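Local coordinates for probable endonuclease 4 (Thermotoga maritima, PDB 4HNO), which probably cleaves DNA at apurinic or apyrimidinic sites in base excision repair, leaving a 3'-hydroxyl and a 5'-terminal sugar phosphate, at residues M11-G16 / F32-H37; R40-K45 / Q88-L93; E234-G239 / K276-I281. One frame throughout, in Å; residues are numbered along the deposited sequence.

Interaction 1. Residues M11-G16 / F32-H37; sequences MPISKG and FQIFPH
Met11 meets Phe32 at the base of its side chain, not on the ring. Met11 CG lies 3.7 Å from Phe32 CB, and the two side chains cross at about a right angle. The Phe32 ring turns off toward Val20 and Thr24 of helix 20-26. The Phe35 ring also leads away from 11-16 and pairs edge-to-face with His10. The flat amide of Gln33 lies among His218, His10 and Glu263. Its OE1 is hydrogen-bonded to His218, and its NE2 to His10 and Glu263, so both ends fix its rotation. His218 and Glu263 bind metal here, which puts Gln33 in the second shell of that site. The fold is a TIM barrel, and strands 7-10 and 31-34 are parallel neighbours in its wall. Met11 N donates to Gln33 O at 2.8 Å with an angle of 162°. Water 1 then joins the diverging backbones. It donates to Met11 O at 2.7 Å and accepts from Phe35 N at 2.9 Å. Beyond the water the contact is apolar, with Ile13 crossing Ile34 at about a right angle. Ile13 CG1 sits between the backbone N and the carbonyl carbon (chi1 60°), which sends CD1 to within 3.5 Å of Phe35 O. Ile13 CG2 touches Ile34 CG2 at 3.7 Å. Ile13 also opens a type I beta turn, closed by Gly16 N to Ile13 O.

Interaction 2. Residues R40-K45 / Q88-L93; sequences RSWSAK and QKSVEL
Trp42 lays one face of its indole against Lys89. The two side chains cross at about a right angle. Lys89 CD stands 3.7 Å from the centroid of the five-membered ring, only 14° off its normal, a CH-pi contact over the face. Lys89 CB lies over the same face nearer the rim, 3.6 Å from Trp42 CD2. The lysine chain is extended through chi2 (173°) and chi3, which brings both CB and CD against that face. The bend comes at chi4, past the carbons that touch. Ser90 OG approaches obliquely, 3.6 Å from Trp42 CZ3. Leu93, one turn after Lys89, continues the contact. With its CG anti to the backbone N (chi1 -176°), Leu93 CD1 comes 3.7 Å from Trp42 O and 3.9 Å from Ala44 CB. Leu93 CD2 faces Trp42 CE3. Polar contact between the segments goes through water 2, which donates to Trp42 O at 2.8 Å and to Lys89 O at 2.9 Å. Lys89 O also accepts from Leu93 N within the helix.

In the TIM barrel, 40-45 belongs to the loop that leads from strand 31-34 to helix 49-61. It leans on helix 84-104, which follows strand 69-72. Loops at this end of the barrel line the DNA-binding groove in relatives of this enzyme, and the position of 40-45 is consistent with that. Farther out, Ser90 OG is held by Ile86 O and Asn78 N, which set its place beside the indole. Leu76 also touches Trp42, and Ile77 touches Leu93. Lys96 NZ, nearly one turn beyond Leu93, is hydrogen-bonded to Ala44 O and ties the loop to the helix there.

Interaction 3. Residues E234-G239 / K276-I281; sequences ERIGSG and KKVFEI
A type II beta turn, Arg235 to Ser238, presents Ile236 and Gly237 at its two central positions to Lys277, Val278 and Ile281 of helix 268-284. Ile236 makes the apolar part of the contact with one methyl. Its CG2 is anti to the backbone N and beside the carbonyl carbon. That places Ile236 CG2 4.0 Å from Ile281 CD1 and 4.2 Å from Val278 CG2. The Ile236 and Ile281 side chains cross at about a right angle. The other branch of Ile236 leads away from this helix.

The turn follows the short strand 233-234, which carries the metal ligand His233 and runs antiparallel to strand 214-222 of the TIM barrel. The helix is the last of the chain. Leu219, Leu262 and Phe246 also touch Ile236, so it is buried among two barrel strands and two helices. Lys277 was modelled in two conformers. In the one described here it slides past Ile236 in the opposite direction, with Lys277 CG 3.5 Å from Ile236 O. In this conformer Lys277 NZ donates to water 3 at 2.8 Å, and the water gives a weak bond to Gly237 O at 3.1 Å. It also places NZ in a salt bridge with Glu243 of helix 242-250. Gly237 has a positive phi of 91°, as expected at the third position of a type II turn. With no side chain there, the aliphatic end of Lys277 can pass beside it.

The turn is also held by its own backbone bond and by charged neighbours. Ser238 N donates to Arg235 O at 2.9 Å. Arg235 N donates to the anti lone pair of Glu234 OE2 at 2.7 Å. Ile236 N reaches Asp274 of the helix, which with Glu273 also forms salt bridges to Arg235 NH2. Asp221 OD2 accepts from Gly237 N.

Overall arrangement
Interactions 1 and 2 are neighbours, with centres 18 Å apart. They touch where His37 CG meets Ala44 CB at 3.7 Å, and Glu97 of helix 84-104 is hydrogen-bonded to His37 NE2. Interaction 3 lies across the chain's centre from interaction 2, with centres 36 Å apart. Interactions 1 and 3 do not touch; their centres are 23 Å apart, their nearest atoms about 12 Å. Interaction 1 lies closest to the metals: the Gln33 side chain is about 6 Å from a bound zinc or manganese. In interaction 3 the Ile236 side chain is about 11 Å from a metal. In interaction 2 the Leu93 side chain is about 11 Å from that of the metal ligand His72.

Interaction 1. Residues M11-G16 / F32-H37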
ATOM      1  N   MET A  11      -0.986   4.051 -10.484  1.00 10.54           N
ATOM      2  CA  MET A  11      -0.829   4.622 -11.811  1.00 11.26           C
ATOM      3  C   MET A  11       0.068   3.764 -12.669  1.00 11.62           C
ATOM      4  O   MET A  11       1.069   3.238 -12.189  1.00 12.21           O
ATOM      5  CB  MET A  11      -0.183   6.008 -11.713  1.00 11.74           C
ATOM      6  CG  MET A  11      -0.904   6.981 -10.803  1.00 12.24           C
ATOM      7  SD  MET A  11      -2.603   7.348 -11.265  1.00 13.60           S
ATOM      8  CE  MET A  11      -2.295   8.366 -12.734  1.00 15.32           C
ATOM      9  N   PRO A  12      -0.219   3.681 -13.968  1.00 13.54           N
ATOM     10  CA  PRO A  12       0.636   2.909 -14.864  1.00 14.01           C
ATOM     11  C   PRO A  12       1.963   3.609 -15.145  1.00 13.06           C
ATOM     12  O   PRO A  12       2.046   4.834 -15.260  1.00 14.01           O
ATOM     13  CB  PRO A  12      -0.197   2.811 -16.134  1.00 17.50           C
ATOM     14  CG  PRO A  12      -1.083   3.997 -16.086  1.00 19.51           C
ATOM     15  CD  PRO A  12      -1.397   4.228 -14.657  1.00 17.23           C
ATOM     16  N   ILE A  13       3.008   2.809 -15.281  1.00 13.48           N
ATOM     17  CA  ILE A  13       4.343   3.319 -15.576  1.00 13.73           C
ATOM     18  C   ILE A  13       4.819   2.990 -16.989  1.00 14.45           C
ATOM     19  O   ILE A  13       5.932   3.348 -17.352  1.00 15.10           O
ATOM     20  CB  ILE A  13       5.399   2.790 -14.568  1.00 12.22           C
ATOM     21  CG1 ILE A  13       5.472   1.267 -14.611  1.00 14.00           C
ATOM     22  CG2 ILE A  13       5.098   3.308 -13.170  1.00 13.20           C
ATOM     23  CD1 ILE A  13       6.649   0.695 -13.854  1.00 15.27           C
ATOM     24  N   SER A  14       4.000   2.310 -17.778  1.00 17.51           N
ATOM     25  CA  SER A  14       4.465   1.763 -19.053  1.00 22.48           C
ATOM     26  C   SER A  14       4.911   2.836 -20.050  1.00 21.84           C
ATOM     27  O   SER A  14       5.736   2.559 -20.911  1.00 25.50           O
ATOM     28  CB  SER A  14       3.391   0.869 -19.680  1.00 30.61           C
ATOM     29  OG  SER A  14       2.221   1.607 -19.976  1.00 42.08           O
ATOM     30  N   LYS A  15       4.371   4.046 -19.933  1.00 19.80           N
ATOM     31  CA  LYS A  15       4.774   5.143 -20.804  1.00 22.21           C
ATOM     32  C   LYS A  15       5.887   5.990 -20.193  1.00 18.45           C
ATOM     33  O   LYS A  15       6.273   7.013 -20.758  1.00 20.84           O
ATOM     34  CB  LYS A  15       3.573   6.020 -21.155  1.00 29.64           C
ATOM     35  CG  LYS A  15       2.537   5.323 -22.007  1.00 38.76           C
ATOM     36  CD  LYS A  15       1.575   6.331 -22.609  1.00 51.88           C
ATOM     37  CE  LYS A  15       0.364   5.659 -23.238  1.00 61.18           C
ATOM     38  NZ  LYS A  15      -0.840   6.537 -23.181  1.00 67.16           N
ATOM     39  N   GLY A  16       6.409   5.541 -19.055  1.00 14.92           N
ATOM     40  CA  GLY A  16       7.485   6.228 -18.366  1.00 14.26           C
ATOM     41  C   GLY A  16       7.063   6.733 -16.997  1.00 12.43           C
ATOM     42  O   GLY A  16       5.924   7.175 -16.801  1.00 13.06           O
ATOM     43  N   PHE A  32       0.085   9.278  -5.411  1.00 10.30           N
ATOM     44  CA  PHE A  32       0.037   8.135  -6.310  1.00  9.97           C
ATOM     45  C   PHE A  32       0.835   6.974  -5.769  1.00  9.42           C
ATOM     46  O   PHE A  32       1.710   7.153  -4.906  1.00  9.72           O
ATOM     47  CB  PHE A  32       0.549   8.472  -7.733  1.00 10.44           C
ATOM     48  CG  PHE A  32       1.982   8.952  -7.802  1.00 10.19           C
ATOM     49  CD1 PHE A  32       3.031   8.059  -7.769  1.00 10.49           C
ATOM     50  CD2 PHE A  32       2.261  10.293  -7.971  1.00 10.85           C
ATOM     51  CE1 PHE A  32       4.338   8.508  -7.875  1.00 11.16           C
ATOM     52  CE2 PHE A  32       3.558  10.742  -8.074  1.00 11.67           C
ATOM     53  CZ  PHE A  32       4.593   9.853  -8.035  1.00 11.44           C
ATOM     54  N   GLN A  33       0.536   5.802  -6.318  1.00  9.10           N
ATOM     55  CA  GLN A  33       1.358   4.609  -6.148  1.00  8.87           C
ATOM     56  C   GLN A  33       1.727   4.091  -7.529  1.00  9.12           C
ATOM     57  O   GLN A  33       0.927   4.181  -8.453  1.00 10.03           O
ATOM     58  CB  GLN A  33       0.592   3.552  -5.350  1.00  9.03           C
ATOM     59  CG  GLN A  33       1.347   2.246  -5.139  1.00  9.08           C
ATOM     60  CD  GLN A  33       0.532   1.326  -4.265  1.00  9.07           C
ATOM     61  OE1 GLN A  33       0.736   1.252  -3.057  1.00 10.14           O
ATOM     62  NE2 GLN A  33      -0.412   0.648  -4.890  1.00  9.24           N
ATOM     63  N   ILE A  34       2.933   3.550  -7.642  1.00  8.60           N
ATOM     64  CA  ILE A  34       3.420   2.948  -8.878  1.00  9.07           C
ATOM     65  C   ILE A  34       4.152   1.666  -8.552  1.00  8.59           C
ATOM     66  O   ILE A  34       4.699   1.499  -7.471  1.00  9.67           O
ATOM     67  CB  ILE A  34       4.379   3.890  -9.633  1.00  9.42           C
ATOM     68  CG1 ILE A  34       5.425   4.500  -8.699  1.00 10.24           C
ATOM     69  CG2 ILE A  34       3.589   5.005 -10.311  1.00 10.74           C
ATOM     70  CD1 ILE A  34       6.635   5.129  -9.416  1.00 12.37           C
ATOM     71  N   PHE A  35       4.227   0.757  -9.519  1.00  8.93           N
ATOM     72  CA  PHE A  35       5.217  -0.318  -9.453  1.00  8.82           C
ATOM     73  C   PHE A  35       6.605   0.273  -9.771  1.00  8.83           C
ATOM     74  O   PHE A  35       6.711   1.297 -10.422  1.00 10.33           O
ATOM     75  CB  PHE A  35       4.876  -1.452 -10.418  1.00  9.94           C
ATOM     76  CG  PHE A  35       3.684  -2.284  -9.991  1.00 11.26           C
ATOM     77  CD1 PHE A  35       2.600  -2.424 -10.826  1.00 13.33           C
ATOM     78  CD2 PHE A  35       3.669  -2.955  -8.779  1.00 13.04           C
ATOM     79  CE1 PHE A  35       1.514  -3.216 -10.443  1.00 15.40           C
ATOM     80  CE2 PHE A  35       2.591  -3.724  -8.393  1.00 15.30           C
ATOM     81  CZ  PHE A  35       1.513  -3.855  -9.223  1.00 16.11           C
ATOM     82  N   PRO A  36       7.673  -0.398  -9.350  1.00  9.17           N
ATOM     83  CA  PRO A  36       9.027   0.119  -9.602  1.00  9.58           C
ATOM     84  C   PRO A  36       9.621  -0.377 -10.913  1.00  8.40           C
ATOM     85  O   PRO A  36      10.702   0.050 -11.278  1.00  9.41           O
ATOM     86  CB  PRO A  36       9.831  -0.393  -8.393  1.00 10.66           C
ATOM     87  CG  PRO A  36       8.980  -1.438  -7.753  1.00 13.40           C
ATOM     88  CD  PRO A  36       7.684  -1.535  -8.420  1.00 12.14           C
ATOM     89  N   HIS A  37       8.934  -1.284 -11.586  1.00  9.63           N
ATOM     90  CA  HIS A  37       9.429  -1.951 -12.771  1.00 10.62           C
ATOM     91  C   HIS A  37       8.270  -2.760 -13.328  1.00 12.53           C
ATOM     92  O   HIS A  37       7.222  -2.887 -12.690  1.00 13.75           O
ATOM     93  CB  HIS A  37      10.601  -2.886 -12.409  1.00 11.76           C
ATOM     94  CG  HIS A  37      10.262  -3.872 -11.338  1.00 11.57           C
ATOM     95  ND1 HIS A  37       9.455  -4.967 -11.544  1.00 15.10           N
ATOM     96  CD2 HIS A  37      10.601  -3.891 -10.031  1.00 11.64           C
ATOM     97  CE1 HIS A  37       9.308  -5.608 -10.397  1.00 16.36           C
ATOM     98  NE2 HIS A  37       9.986  -4.974  -9.461  1.00 13.05           N
TER
HETATM   99  O   HOH W   1       2.541   0.941 -11.869  0.93 11.23           O

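Interaction 2. Residues R40-K45 / Q88-L93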
ATOM      1  N   ARG A  40       9.102  -9.529 -15.222  1.00 22.69           N
ATOM      2  CA  ARG A  40       8.303 -10.738 -15.112  1.00 24.18           C
ATOM      3  C   ARG A  40       9.059 -11.831 -14.420  1.00 19.59           C
ATOM      4  O   ARG A  40       8.573 -12.958 -14.333  1.00 22.73           O
ATOM      5  CB  ARG A  40       7.873 -11.204 -16.481  1.00 27.60           C
ATOM      6  CG  ARG A  40       6.688 -10.440 -16.950  1.00 24.23           C
ATOM      7  CD  ARG A  40       6.724 -10.318 -18.430  1.00 17.68           C
ATOM      8  NE  ARG A  40       6.396 -11.570 -19.095  1.00 14.73           N
ATOM      9  CZ  ARG A  40       6.249 -11.676 -20.410  1.00 13.24           C
ATOM     10  NH1 ARG A  40       6.433 -10.612 -21.182  1.00 14.23           N
ATOM     11  NH2 ARG A  40       5.905 -12.837 -20.961  1.00 12.59           N
ATOM     12  N   SER A  41      10.259 -11.531 -13.966  1.00 17.18           N
ATOM     13  CA  SER A  41      11.038 -12.530 -13.246  1.00 14.24           C
ATOM     14  C   SER A  41      11.871 -11.801 -12.188  1.00 12.33           C
ATOM     15  O   SER A  41      11.471 -10.746 -11.679  1.00 13.99           O
ATOM     16  CB  SER A  41      11.869 -13.420 -14.208  1.00 14.06           C
ATOM     17  OG  SER A  41      12.566 -14.496 -13.553  1.00 13.75           O
ATOM     18  N   TRP A  42      12.999 -12.393 -11.849  1.00 10.66           N
ATOM     19  CA  TRP A  42      13.683 -12.045 -10.636  1.00  9.84           C
ATOM     20  C   TRP A  42      14.704 -10.918 -10.777  1.00  9.91           C
ATOM     21  O   TRP A  42      15.331 -10.559  -9.792  1.00 13.12           O
ATOM     22  CB  TRP A  42      14.334 -13.298 -10.089  1.00 10.92           C
ATOM     23  CG  TRP A  42      13.352 -14.311  -9.612  1.00 10.46           C
ATOM     24  CD1 TRP A  42      13.121 -15.547 -10.132  1.00 12.61           C
ATOM     25  CD2 TRP A  42      12.476 -14.168  -8.498  1.00  9.75           C
ATOM     26  NE1 TRP A  42      12.172 -16.185  -9.398  1.00 12.18           N
ATOM     27  CE2 TRP A  42      11.761 -15.362  -8.384  1.00 10.78           C
ATOM     28  CE3 TRP A  42      12.250 -13.149  -7.566  1.00 10.58           C
ATOM     29  CZ2 TRP A  42      10.812 -15.568  -7.387  1.00 13.35           C
ATOM     30  CZ3 TRP A  42      11.317 -13.356  -6.582  1.00 12.97           C
ATOM     31  CH2 TRP A  42      10.614 -14.561  -6.491  1.00 14.38           C
ATOM     32  N   SER A  43      14.830 -10.338 -11.960  1.00  9.40           N
ATOM     33  CA  SER A  43      15.719  -9.205 -12.165  1.00  9.40           C
ATOM     34  C   SER A  43      14.923  -8.016 -12.678  1.00  9.99           C
ATOM     35  O   SER A  43      13.941  -8.175 -13.404  1.00 13.87           O
ATOM     36  CB  SER A  43      16.846  -9.552 -13.125  0.54 11.70           C
ATOM     37  OG  SER A  43      16.333  -9.903 -14.386  0.54 13.73           O
ATOM     38  N   ALA A  44      15.326  -6.828 -12.266  1.00  8.79           N
ATOM     39  CA  ALA A  44      14.682  -5.611 -12.717  1.00  9.06           C
ATOM     40  C   ALA A  44      15.750  -4.561 -13.010  1.00  8.94           C
ATOM     41  O   ALA A  44      16.708  -4.383 -12.258  1.00  9.64           O
ATOM     42  CB  ALA A  44      13.720  -5.063 -11.667  1.00 10.30           C
ATOM     43  N   LYS A  45      15.545  -3.830 -14.085  1.00  9.98           N
ATOM     44  CA  LYS A  45      16.395  -2.698 -14.404  1.00  9.65           C
ATOM     45  C   LYS A  45      16.094  -1.508 -13.508  1.00  9.15           C
ATOM     46  O   LYS A  45      14.984  -1.322 -12.985  1.00 10.06           O
ATOM     47  CB  LYS A  45      16.191  -2.269 -15.852  1.00 11.76           C
ATOM     48  CG  LYS A  45      16.682  -3.286 -16.858  1.00 20.19           C
ATOM     49  CD  LYS A  45      16.547  -2.771 -18.282  1.00 32.67           C
ATOM     50  CE  LYS A  45      16.369  -3.920 -19.261  1.00 49.41           C
ATOM     51  NZ  LYS A  45      16.511  -3.493 -20.677  1.00 64.12           N
ATOM     52  N   GLN A  88      15.602 -16.303  -1.331  1.00  8.77           N
ATOM     53  CA  GLN A  88      16.812 -15.569  -1.708  1.00  8.66           C
ATOM     54  C   GLN A  88      16.572 -14.618  -2.867  1.00  8.08           C
ATOM     55  O   GLN A  88      17.030 -13.475  -2.846  1.00  8.51           O
ATOM     56  CB  GLN A  88      17.941 -16.515  -2.088  1.00  9.32           C
ATOM     57  CG  GLN A  88      18.564 -17.270  -0.927  1.00 10.36           C
ATOM     58  CD  GLN A  88      19.905 -17.827  -1.356  1.00 10.90           C
ATOM     59  OE1 GLN A  88      20.753 -17.095  -1.853  1.00 13.30           O
ATOM     60  NE2 GLN A  88      20.109 -19.119  -1.191  1.00 11.05           N
ATOM     61  N   LYS A  89      15.890 -15.100  -3.899  1.00  8.15           N
ATOM     62  CA  LYS A  89      15.643 -14.255  -5.042  1.00  8.25           C
ATOM     63  C   LYS A  89      14.742 -13.076  -4.678  1.00  8.18           C
ATOM     64  O   LYS A  89      14.884 -11.976  -5.216  1.00  8.35           O
ATOM     65  CB  LYS A  89      15.056 -15.084  -6.179  1.00  9.49           C
ATOM     66  CG  LYS A  89      16.051 -16.103  -6.747  1.00 10.60           C
ATOM     67  CD  LYS A  89      15.367 -17.018  -7.754  1.00 14.66           C
ATOM     68  CE  LYS A  89      16.177 -18.250  -8.193  1.00 17.59           C
ATOM     69  NZ  LYS A  89      17.569 -18.011  -8.546  1.00 21.19           N
ATOM     70  N   SER A  90      13.809 -13.313  -3.763  1.00  8.22           N
ATOM     71  CA  SER A  90      12.932 -12.265  -3.254  1.00  8.77           C
ATOM     72  C   SER A  90      13.723 -11.196  -2.514  1.00  8.59           C
ATOM     73  O   SER A  90      13.483  -9.999  -2.710  1.00  9.09           O
ATOM     74  CB  SER A  90      11.883 -12.873  -2.326  1.00  9.11           C
ATOM     75  OG  SER A  90      10.944 -13.653  -3.038  1.00  9.42           O
ATOM     76  N   VAL A  91      14.653 -11.603  -1.663  1.00  8.39           N
ATOM     77  CA  VAL A  91      15.485 -10.640  -0.963  1.00  8.57           C
ATOM     78  C   VAL A  91      16.263  -9.784  -1.961  1.00  7.73           C
ATOM     79  O   VAL A  91      16.326  -8.557  -1.836  1.00  8.15           O
ATOM     80  CB  VAL A  91      16.431 -11.359   0.015  1.00  9.26           C
ATOM     81  CG1 VAL A  91      17.550 -10.444   0.499  1.00 10.16           C
ATOM     82  CG2 VAL A  91      15.652 -11.935   1.178  1.00 10.84           C
ATOM     83  N   GLU A  92      16.863 -10.419  -2.965  1.00  7.73           N
ATOM     84  CA  GLU A  92      17.673  -9.657  -3.898  1.00  7.89           C
ATOM     85  C   GLU A  92      16.830  -8.724  -4.751  1.00  7.67           C
ATOM     86  O   GLU A  92      17.245  -7.606  -5.041  1.00  8.25           O
ATOM     87  CB  GLU A  92      18.544 -10.571  -4.755  1.00  8.52           C
ATOM     88  CG  GLU A  92      19.599 -11.313  -3.940  1.00  9.72           C
ATOM     89  CD  GLU A  92      20.515 -10.396  -3.146  1.00 11.18           C
ATOM     90  OE1 GLU A  92      20.990  -9.389  -3.715  1.00 12.20           O
ATOM     91  OE2 GLU A  92      20.718 -10.659  -1.930  1.00 15.88           O
ATOM     92  N   LEU A  93      15.647  -9.163  -5.162  1.00  7.59           N
ATOM     93  CA  LEU A  93      14.802  -8.287  -5.953  1.00  7.70           C
ATOM     94  C   LEU A  93      14.264  -7.141  -5.095  1.00  7.33           C
ATOM     95  O   LEU A  93      14.153  -6.019  -5.569  1.00  7.67           O
ATOM     96  CB  LEU A  93      13.670  -9.057  -6.639  1.00  8.33           C
ATOM     97  CG  LEU A  93      12.791  -8.217  -7.567  1.00  9.05           C
ATOM     98  CD1 LEU A  93      13.580  -7.523  -8.645  1.00 10.79           C
ATOM     99  CD2 LEU A  93      11.703  -9.097  -8.157  1.00 10.12           C
TER
HETATM  100  O   HOH W   2      16.535 -11.705  -7.549  0.95 11.68           O

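Interaction 3. Residues E234-G239 / K276-I281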
ATOM      1  N   GLU A 234     -13.380  -3.515  -5.439  1.00 10.45           N
ATOM      2  CA  GLU A 234     -14.516  -2.949  -6.142  1.00 10.27           C
ATOM      3  C   GLU A 234     -14.382  -1.423  -6.136  1.00 10.04           C
ATOM      4  O   GLU A 234     -13.768  -0.823  -5.249  1.00 10.52           O
ATOM      5  CB  GLU A 234     -15.832  -3.419  -5.481  1.00 10.65           C
ATOM      6  CG  GLU A 234     -17.131  -2.908  -6.112  1.00 11.23           C
ATOM      7  CD  GLU A 234     -17.255  -3.283  -7.570  1.00 12.64           C
ATOM      8  OE1 GLU A 234     -18.021  -4.219  -7.858  1.00 16.37           O
ATOM      9  OE2 GLU A 234     -16.586  -2.643  -8.422  1.00 13.72           O
ATOM     10  N   ARG A 235     -14.991  -0.823  -7.154  1.00 10.69           N
ATOM     11  CA  ARG A 235     -15.078   0.621  -7.292  1.00 11.90           C
ATOM     12  C   ARG A 235     -15.741   1.258  -6.078  1.00 10.99           C
ATOM     13  O   ARG A 235     -16.667   0.698  -5.498  1.00 10.97           O
ATOM     14  CB  ARG A 235     -15.873   0.953  -8.561  1.00 13.66           C
ATOM     15  CG  ARG A 235     -15.221   0.290  -9.775  1.00 18.82           C
ATOM     16  CD  ARG A 235     -15.558   0.874 -11.091  1.00 23.04           C
ATOM     17  NE  ARG A 235     -15.293   2.296 -11.119  1.00 24.03           N
ATOM     18  CZ  ARG A 235     -15.723   3.070 -12.094  1.00 26.14           C
ATOM     19  NH1 ARG A 235     -16.400   2.544 -13.108  1.00 31.73           N
ATOM     20  NH2 ARG A 235     -15.483   4.356 -12.052  1.00 26.20           N
ATOM     21  N   ILE A 236     -15.272   2.441  -5.706  1.00 11.89           N
ATOM     22  CA  ILE A 236     -15.770   3.112  -4.511  1.00 11.90           C
ATOM     23  C   ILE A 236     -17.268   3.318  -4.613  1.00 12.52           C
ATOM     24  O   ILE A 236     -17.769   3.939  -5.559  1.00 13.65           O
ATOM     25  CB  ILE A 236     -15.087   4.484  -4.322  1.00 12.63           C
ATOM     26  CG1 ILE A 236     -13.555   4.342  -4.217  1.00 12.62           C
ATOM     27  CG2 ILE A 236     -15.668   5.201  -3.108  1.00 13.70           C
ATOM     28  CD1 ILE A 236     -13.100   3.430  -3.136  1.00 13.41           C
ATOM     29  N   GLY A 237     -17.987   2.808  -3.617  1.00 12.03           N
ATOM     30  CA  GLY A 237     -19.429   2.968  -3.561  1.00 12.83           C
ATOM     31  C   GLY A 237     -20.211   1.859  -4.232  1.00 12.80           C
ATOM     32  O   GLY A 237     -21.424   1.808  -4.101  1.00 14.13           O
ATOM     33  N   SER A 238     -19.526   0.971  -4.942  1.00 11.47           N
ATOM     34  CA  SER A 238     -20.194  -0.090  -5.672  1.00 11.89           C
ATOM     35  C   SER A 238     -20.153  -1.432  -4.973  1.00 10.88           C
ATOM     36  O   SER A 238     -20.696  -2.402  -5.495  1.00 12.41           O
ATOM     37  CB  SER A 238     -19.618  -0.221  -7.070  1.00 13.23           C
ATOM     38  OG  SER A 238     -19.969   0.917  -7.819  1.00 15.60           O
ATOM     39  N   GLY A 239     -19.524  -1.495  -3.805  1.00 10.57           N
ATOM     40  CA  GLY A 239     -19.374  -2.759  -3.109  1.00 10.25           C
ATOM     41  C   GLY A 239     -19.989  -2.761  -1.731  1.00  9.61           C
ATOM     42  O   GLY A 239     -20.864  -1.962  -1.397  1.00 10.80           O
ATOM     43  N   LYS A 276     -13.846  11.480  -7.989  1.00 14.42           N
ATOM     44  CA  LYS A 276     -15.050  12.299  -7.954  1.00 15.15           C
ATOM     45  C   LYS A 276     -16.070  11.708  -6.989  1.00 15.20           C
ATOM     46  O   LYS A 276     -16.721  12.451  -6.265  1.00 15.83           O
ATOM     47  CB  LYS A 276     -15.644  12.412  -9.348  1.00 18.20           C
ATOM     48  CG  LYS A 276     -14.887  13.364 -10.251  1.00 25.37           C
ATOM     49  CD  LYS A 276     -15.525  13.461 -11.631  1.00 37.90           C
ATOM     50  CE  LYS A 276     -14.682  14.307 -12.576  1.00 50.24           C
ATOM     51  NZ  LYS A 276     -13.374  13.663 -12.893  1.00 55.99           N
ATOM     52  N   LYS A 277     -16.225  10.384  -6.988  1.00 13.75           N
ATOM     53  CA  LYS A 277     -17.160   9.724  -6.075  1.00 14.06           C
ATOM     54  C   LYS A 277     -16.781   9.975  -4.615  1.00 13.84           C
ATOM     55  O   LYS A 277     -17.651  10.205  -3.783  1.00 14.87           O
ATOM     56  CB  LYS A 277     -17.209   8.226  -6.376  1.00 14.39           C
ATOM     57  CG  LYS A 277     -18.162   7.420  -5.509  0.50 15.94           C
ATOM     58  CD  LYS A 277     -19.601   7.833  -5.730  0.50 22.74           C
ATOM     59  CE  LYS A 277     -20.554   6.719  -5.347  0.50 31.93           C
ATOM     60  NZ  LYS A 277     -21.955   7.062  -5.704  0.50 41.84           N
ATOM     61  N   VAL A 278     -15.495   9.902  -4.289  1.00 13.45           N
ATOM     62  CA  VAL A 278     -15.064  10.190  -2.930  1.00 13.37           C
ATOM     63  C   VAL A 278     -15.513  11.585  -2.503  1.00 14.86           C
ATOM     64  O   VAL A 278     -16.068  11.765  -1.420  1.00 14.86           O
ATOM     65  CB  VAL A 278     -13.540  10.026  -2.788  1.00 13.37           C
ATOM     66  CG1 VAL A 278     -13.050  10.595  -1.470  1.00 14.15           C
ATOM     67  CG2 VAL A 278     -13.180   8.549  -2.931  1.00 13.05           C
ATOM     68  N   PHE A 279     -15.283  12.575  -3.350  1.00 15.28           N
ATOM     69  CA  PHE A 279     -15.709  13.915  -3.007  1.00 16.15           C
ATOM     70  C   PHE A 279     -17.229  14.057  -2.981  1.00 16.76           C
ATOM     71  O   PHE A 279     -17.758  14.817  -2.166  1.00 17.73           O
ATOM     72  CB  PHE A 279     -15.011  14.937  -3.900  1.00 17.66           C
ATOM     73  CG  PHE A 279     -13.552  15.075  -3.581  1.00 18.06           C
ATOM     74  CD1 PHE A 279     -12.589  14.633  -4.464  1.00 19.74           C
ATOM     75  CD2 PHE A 279     -13.150  15.580  -2.357  1.00 19.88           C
ATOM     76  CE1 PHE A 279     -11.241  14.733  -4.148  1.00 19.91           C
ATOM     77  CE2 PHE A 279     -11.811  15.679  -2.042  1.00 20.47           C
ATOM     78  CZ  PHE A 279     -10.859  15.253  -2.940  1.00 20.56           C
ATOM     79  N   GLU A 280     -17.927  13.314  -3.838  1.00 16.99           N
ATOM     80  CA  GLU A 280     -19.402  13.304  -3.795  1.00 19.28           C
ATOM     81  C   GLU A 280     -19.872  12.768  -2.453  1.00 18.04           C
ATOM     82  O   GLU A 280     -20.832  13.286  -1.882  1.00 18.90           O
ATOM     83  CB  GLU A 280     -20.012  12.403  -4.871  1.00 23.85           C
ATOM     84  CG  GLU A 280     -19.865  12.814  -6.315  1.00 34.76           C
ATOM     85  CD  GLU A 280     -20.408  11.739  -7.251  1.00 44.55           C
ATOM     86  OE1 GLU A 280     -21.515  11.226  -6.977  1.00 49.38           O
ATOM     87  OE2 GLU A 280     -19.723  11.383  -8.238  1.00 44.56           O
ATOM     88  N   ILE A 281     -19.258  11.691  -1.981  1.00 16.56           N
ATOM     89  CA  ILE A 281     -19.633  11.118  -0.701  1.00 16.62           C
ATOM     90  C   ILE A 281     -19.401  12.122   0.424  1.00 17.07           C
ATOM     91  O   ILE A 281     -20.268  12.328   1.264  1.00 17.98           O
ATOM     92  CB  ILE A 281     -18.861   9.800  -0.436  1.00 15.45           C
ATOM     93  CG1 ILE A 281     -19.341   8.711  -1.401  1.00 15.27           C
ATOM     94  CG2 ILE A 281     -19.000   9.358   1.009  1.00 16.07           C
ATOM     95  CD1 ILE A 281     -18.438   7.502  -1.443  1.00 15.22           C
TER
HETATM   96  O   HOH W   3     -22.482   4.284  -5.715  0.78 29.42           O